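Local structure of restriction endonuclease S subunits (Thermoanaerobacter tengcongensis, 3OKG) at residues Arg324-Tyr329 / Glu366-Ile371. The protein probably serves as the DNA-recognition subunit of a type I restriction-modification methyltransferase, in which it assembles with M polypeptides. Sequence-based numbering, arbitrary orientation.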
ATOM      1  N   ARG A 324      26.318  18.352 -10.961  1.00 24.21           N
ATOM      2  CA  ARG A 324      24.940  18.227 -11.397  1.00 27.84           C
ATOM      3  C   ARG A 324      24.020  17.961 -10.217  1.00 19.47           C
ATOM      4  O   ARG A 324      22.962  18.582 -10.047  1.00 24.55           O
ATOM      5  CB  ARG A 324      24.839  17.027 -12.355  1.00 27.53           C
ATOM      6  CG  ARG A 324      23.425  16.641 -12.661  1.00 44.20           C
ATOM      7  CD  ARG A 324      23.342  15.964 -14.009  1.00 50.53           C
ATOM      8  NE  ARG A 324      23.488  14.518 -13.951  1.00 49.23           N
ATOM      9  CZ  ARG A 324      24.647  13.886 -14.045  1.00 52.95           C
ATOM     10  NH1 ARG A 324      25.770  14.584 -14.183  1.00 60.53           N
ATOM     11  NH2 ARG A 324      24.678  12.554 -14.003  1.00 57.65           N
ATOM     12  N   PHE A 325      24.419  16.999  -9.404  1.00 20.09           N
ATOM     13  CA  PHE A 325      23.554  16.587  -8.305  1.00 26.58           C
ATOM     14  C   PHE A 325      23.493  17.560  -7.132  1.00 25.17           C
ATOM     15  O   PHE A 325      22.505  17.571  -6.388  1.00 23.14           O
ATOM     16  CB  PHE A 325      23.888  15.162  -7.888  1.00 28.80           C
ATOM     17  CG  PHE A 325      23.482  14.153  -8.939  1.00 26.01           C
ATOM     18  CD1 PHE A 325      22.159  14.076  -9.344  1.00 36.94           C
ATOM     19  CD2 PHE A 325      24.414  13.327  -9.540  1.00 39.50           C
ATOM     20  CE1 PHE A 325      21.758  13.159 -10.329  1.00 38.17           C
ATOM     21  CE2 PHE A 325      24.030  12.415 -10.518  1.00 39.85           C
ATOM     22  CZ  PHE A 325      22.697  12.342 -10.916  1.00 42.01           C
ATOM     23  N   TRP A 326      24.516  18.406  -6.996  1.00 22.83           N
ATOM     24  CA  TRP A 326      24.447  19.515  -6.003  1.00 23.08           C
ATOM     25  C   TRP A 326      23.345  20.480  -6.423  1.00 23.24           C
ATOM     26  O   TRP A 326      22.479  20.870  -5.622  1.00 22.81           O
ATOM     27  CB  TRP A 326      25.799  20.242  -5.921  1.00 25.68           C
ATOM     28  CG  TRP A 326      25.871  21.363  -4.900  1.00 21.41           C
ATOM     29  CD1 TRP A 326      25.919  22.722  -5.160  1.00 26.91           C
ATOM     30  CD2 TRP A 326      25.930  21.229  -3.471  1.00 21.53           C
ATOM     31  NE1 TRP A 326      26.008  23.433  -3.976  1.00 23.65           N
ATOM     32  CE2 TRP A 326      26.032  22.541  -2.925  1.00 24.70           C
ATOM     33  CE3 TRP A 326      25.947  20.129  -2.596  1.00 20.43           C
ATOM     34  CZ2 TRP A 326      26.096  22.777  -1.554  1.00 24.54           C
ATOM     35  CZ3 TRP A 326      26.019  20.370  -1.223  1.00 24.01           C
ATOM     36  CH2 TRP A 326      26.098  21.682  -0.717  1.00 28.73           C
ATOM     37  N   LEU A 327      23.382  20.852  -7.702  1.00 19.94           N
ATOM     38  CA  LEU A 327      22.358  21.706  -8.297  1.00 21.00           C
ATOM     39  C   LEU A 327      20.957  21.112  -8.127  1.00 25.60           C
ATOM     40  O   LEU A 327      20.021  21.795  -7.716  1.00 22.40           O
ATOM     41  CB  LEU A 327      22.639  21.890  -9.795  1.00 22.37           C
ATOM     42  CG  LEU A 327      21.613  22.729 -10.560  1.00 27.64           C
ATOM     43  CD1 LEU A 327      21.425  24.084  -9.884  1.00 25.40           C
ATOM     44  CD2 LEU A 327      22.040  22.905 -12.014  1.00 21.66           C
ATOM     45  N   LEU A 328      20.820  19.829  -8.450  1.00 26.19           N
ATOM     46  CA  LEU A 328      19.529  19.159  -8.363  1.00 28.15           C
ATOM     47  C   LEU A 328      18.948  19.178  -6.949  1.00 28.33           C
ATOM     48  O   LEU A 328      17.765  19.480  -6.757  1.00 25.50           O
ATOM     49  CB  LEU A 328      19.655  17.707  -8.844  1.00 26.30           C
ATOM     50  CG  LEU A 328      18.331  17.045  -9.217  1.00 33.39           C
ATOM     51  CD1 LEU A 328      17.645  17.874 -10.276  1.00 29.74           C
ATOM     52  CD2 LEU A 328      18.549  15.605  -9.732  1.00 39.04           C
ATOM     53  N   TYR A 329      19.751  18.814  -5.958  1.00 21.16           N
ATOM     54  CA  TYR A 329      19.274  18.873  -4.576  1.00 24.86           C
ATOM     55  C   TYR A 329      18.844  20.280  -4.186  1.00 33.53           C
ATOM     56  O   TYR A 329      17.853  20.468  -3.479  1.00 21.76           O
ATOM     57  CB  TYR A 329      20.346  18.407  -3.609  1.00 24.86           C
ATOM     58  CG  TYR A 329      20.307  16.918  -3.371  1.00 33.13           C
ATOM     59  CD1 TYR A 329      21.379  16.114  -3.737  1.00 21.35           C
ATOM     60  CD2 TYR A 329      19.186  16.317  -2.798  1.00 24.19           C
ATOM     61  CE1 TYR A 329      21.353  14.739  -3.528  1.00 23.30           C
ATOM     62  CE2 TYR A 329      19.142  14.938  -2.591  1.00 24.32           C
ATOM     63  CZ  TYR A 329      20.223  14.165  -2.967  1.00 33.30           C
ATOM     64  OH  TYR A 329      20.191  12.811  -2.764  1.00 30.81           O
ATOM     65  N   GLU A 366      35.015  18.552  -4.355  1.00 27.88           N
ATOM     66  CA  GLU A 366      35.162  17.396  -3.491  1.00 35.53           C
ATOM     67  C   GLU A 366      34.123  17.413  -2.370  1.00 31.01           C
ATOM     68  O   GLU A 366      33.601  16.370  -2.001  1.00 29.38           O
ATOM     69  CB  GLU A 366      36.578  17.274  -2.923  1.00 37.03           C
ATOM     70  CG  GLU A 366      37.033  15.811  -2.838  1.00 60.91           C
ATOM     71  CD  GLU A 366      37.815  15.481  -1.565  1.00 89.59           C
ATOM     72  OE1 GLU A 366      38.141  14.289  -1.359  1.00 88.20           O
ATOM     73  OE2 GLU A 366      38.101  16.405  -0.769  1.00 88.32           O
ATOM     74  N   GLU A 367      33.821  18.594  -1.841  1.00 29.10           N
ATOM     75  CA  GLU A 367      32.860  18.699  -0.747  1.00 31.11           C
ATOM     76  C   GLU A 367      31.429  18.572  -1.252  1.00 33.96           C
ATOM     77  O   GLU A 367      30.571  18.030  -0.556  1.00 25.31           O
ATOM     78  CB  GLU A 367      33.033  20.007   0.012  1.00 24.93           C
ATOM     79  CG  GLU A 367      31.969  20.280   1.073  1.00 22.43           C
ATOM     80  CD  GLU A 367      32.203  19.490   2.360  1.00 34.18           C
ATOM     81  OE1 GLU A 367      33.036  18.557   2.351  1.00 33.07           O
ATOM     82  OE2 GLU A 367      31.545  19.799   3.373  1.00 30.42           O
ATOM     83  N   GLN A 368      31.156  19.082  -2.451  1.00 26.26           N
ATOM     84  CA  GLN A 368      29.838  18.859  -3.049  1.00 25.76           C
ATOM     85  C   GLN A 368      29.614  17.368  -3.185  1.00 28.30           C
ATOM     86  O   GLN A 368      28.515  16.875  -2.933  1.00 25.59           O
ATOM     87  CB  GLN A 368      29.706  19.471  -4.446  1.00 24.14           C
ATOM     88  CG  GLN A 368      29.646  20.974  -4.460  1.00 22.93           C
ATOM     89  CD  GLN A 368      29.699  21.513  -5.878  1.00 30.04           C
ATOM     90  OE1 GLN A 368      28.937  21.074  -6.744  1.00 25.57           O
ATOM     91  NE2 GLN A 368      30.606  22.467  -6.126  1.00 27.68           N
ATOM     92  N   ARG A 369      30.641  16.649  -3.619  1.00 25.68           N
ATOM     93  CA  ARG A 369      30.461  15.219  -3.851  1.00 26.03           C
ATOM     94  C   ARG A 369      30.276  14.474  -2.524  1.00 27.09           C
ATOM     95  O   ARG A 369      29.426  13.595  -2.414  1.00 29.22           O
ATOM     96  CB  ARG A 369      31.617  14.630  -4.670  1.00 32.77           C
ATOM     97  CG  ARG A 369      31.562  15.034  -6.154  1.00 37.67           C
ATOM     98  CD  ARG A 369      32.588  14.268  -7.001  1.00 39.14           C
ATOM     99  NE  ARG A 369      33.956  14.555  -6.577  1.00 48.73           N
ATOM    100  CZ  ARG A 369      34.796  15.353  -7.236  1.00 69.52           C
ATOM    101  NH1 ARG A 369      34.412  15.939  -8.366  1.00 47.52           N
ATOM    102  NH2 ARG A 369      36.024  15.558  -6.762  1.00 46.35           N
ATOM    103  N   ARG A 370      31.072  14.849  -1.526  1.00 25.07           N
ATOM    104  CA  ARG A 370      30.993  14.253  -0.178  1.00 28.05           C
ATOM    105  C   ARG A 370      29.595  14.414   0.433  1.00 36.35           C
ATOM    106  O   ARG A 370      29.032  13.468   0.986  1.00 29.17           O
ATOM    107  CB  ARG A 370      32.054  14.888   0.741  1.00 36.64           C
ATOM    108  CG  ARG A 370      32.231  14.197   2.108  1.00 35.72           C
ATOM    109  CD  ARG A 370      33.195  14.976   3.021  1.00 35.57           C
ATOM    110  NE  ARG A 370      32.549  16.174   3.546  1.00 37.61           N
ATOM    111  CZ  ARG A 370      31.729  16.178   4.593  1.00 40.66           C
ATOM    112  NH1 ARG A 370      31.470  15.047   5.249  1.00 43.85           N
ATOM    113  NH2 ARG A 370      31.162  17.307   4.988  1.00 34.62           N
ATOM    114  N   ILE A 371      29.035  15.614   0.317  1.00 27.58           N
ATOM    115  CA  ILE A 371      27.708  15.913   0.827  1.00 31.49           C
ATOM    116  C   ILE A 371      26.606  15.248  -0.002  1.00 21.70           C
ATOM    117  O   ILE A 371      25.648  14.718   0.559  1.00 27.16           O
ATOM    118  CB  ILE A 371      27.458  17.444   0.893  1.00 28.25           C
ATOM    119  CG1 ILE A 371      28.391  18.080   1.923  1.00 28.93           C
ATOM    120  CG2 ILE A 371      26.004  17.738   1.251  1.00 29.68           C
ATOM    121  CD1 ILE A 371      28.365  19.612   1.901  1.00 23.01           C
TER
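W326 of helix 324-333 lays one face of its indole against Q368 of helix 365-388. The aliphatic CG of Q368 makes a CH-pi contact with the five-membered ring, 3.9 Å from its centroid and 17° off the normal. The amide plane is turned 45° from the indole, and OE1 of Q368 comes within 3.3 Å of CB of W326. At the far end of the indole, the branched I371 suits the ring edge, its CG2 in the ring plane and 3.6 Å from CZ3. A first torsion of -178° swings the indole away from its own backbone N and across to both residues.

Neighbouring residues fix the indole further. Tryptophan joins a broad apolar face to one N-H, and here NE1 is hydrogen-bonded to O of P361, while F217 meets the ring edge-to-face. Glutamine suits its place because its CG lies on the aromatic face while its amide hydrogen-bonds to backbone ahead of both helices: OE1 accepts from N of E323, and NE2 donates to S321 O and P363 O. Replacing W326 by an alanine is likely to strip Q368 and I371 of their shared partner and P361 O of the NE1 hydrogen bond. Buried apolar packing with satisfied polar ends thus joins helix 324-333 to the first turns of helix 365-388, which runs into the predicted coiled coil.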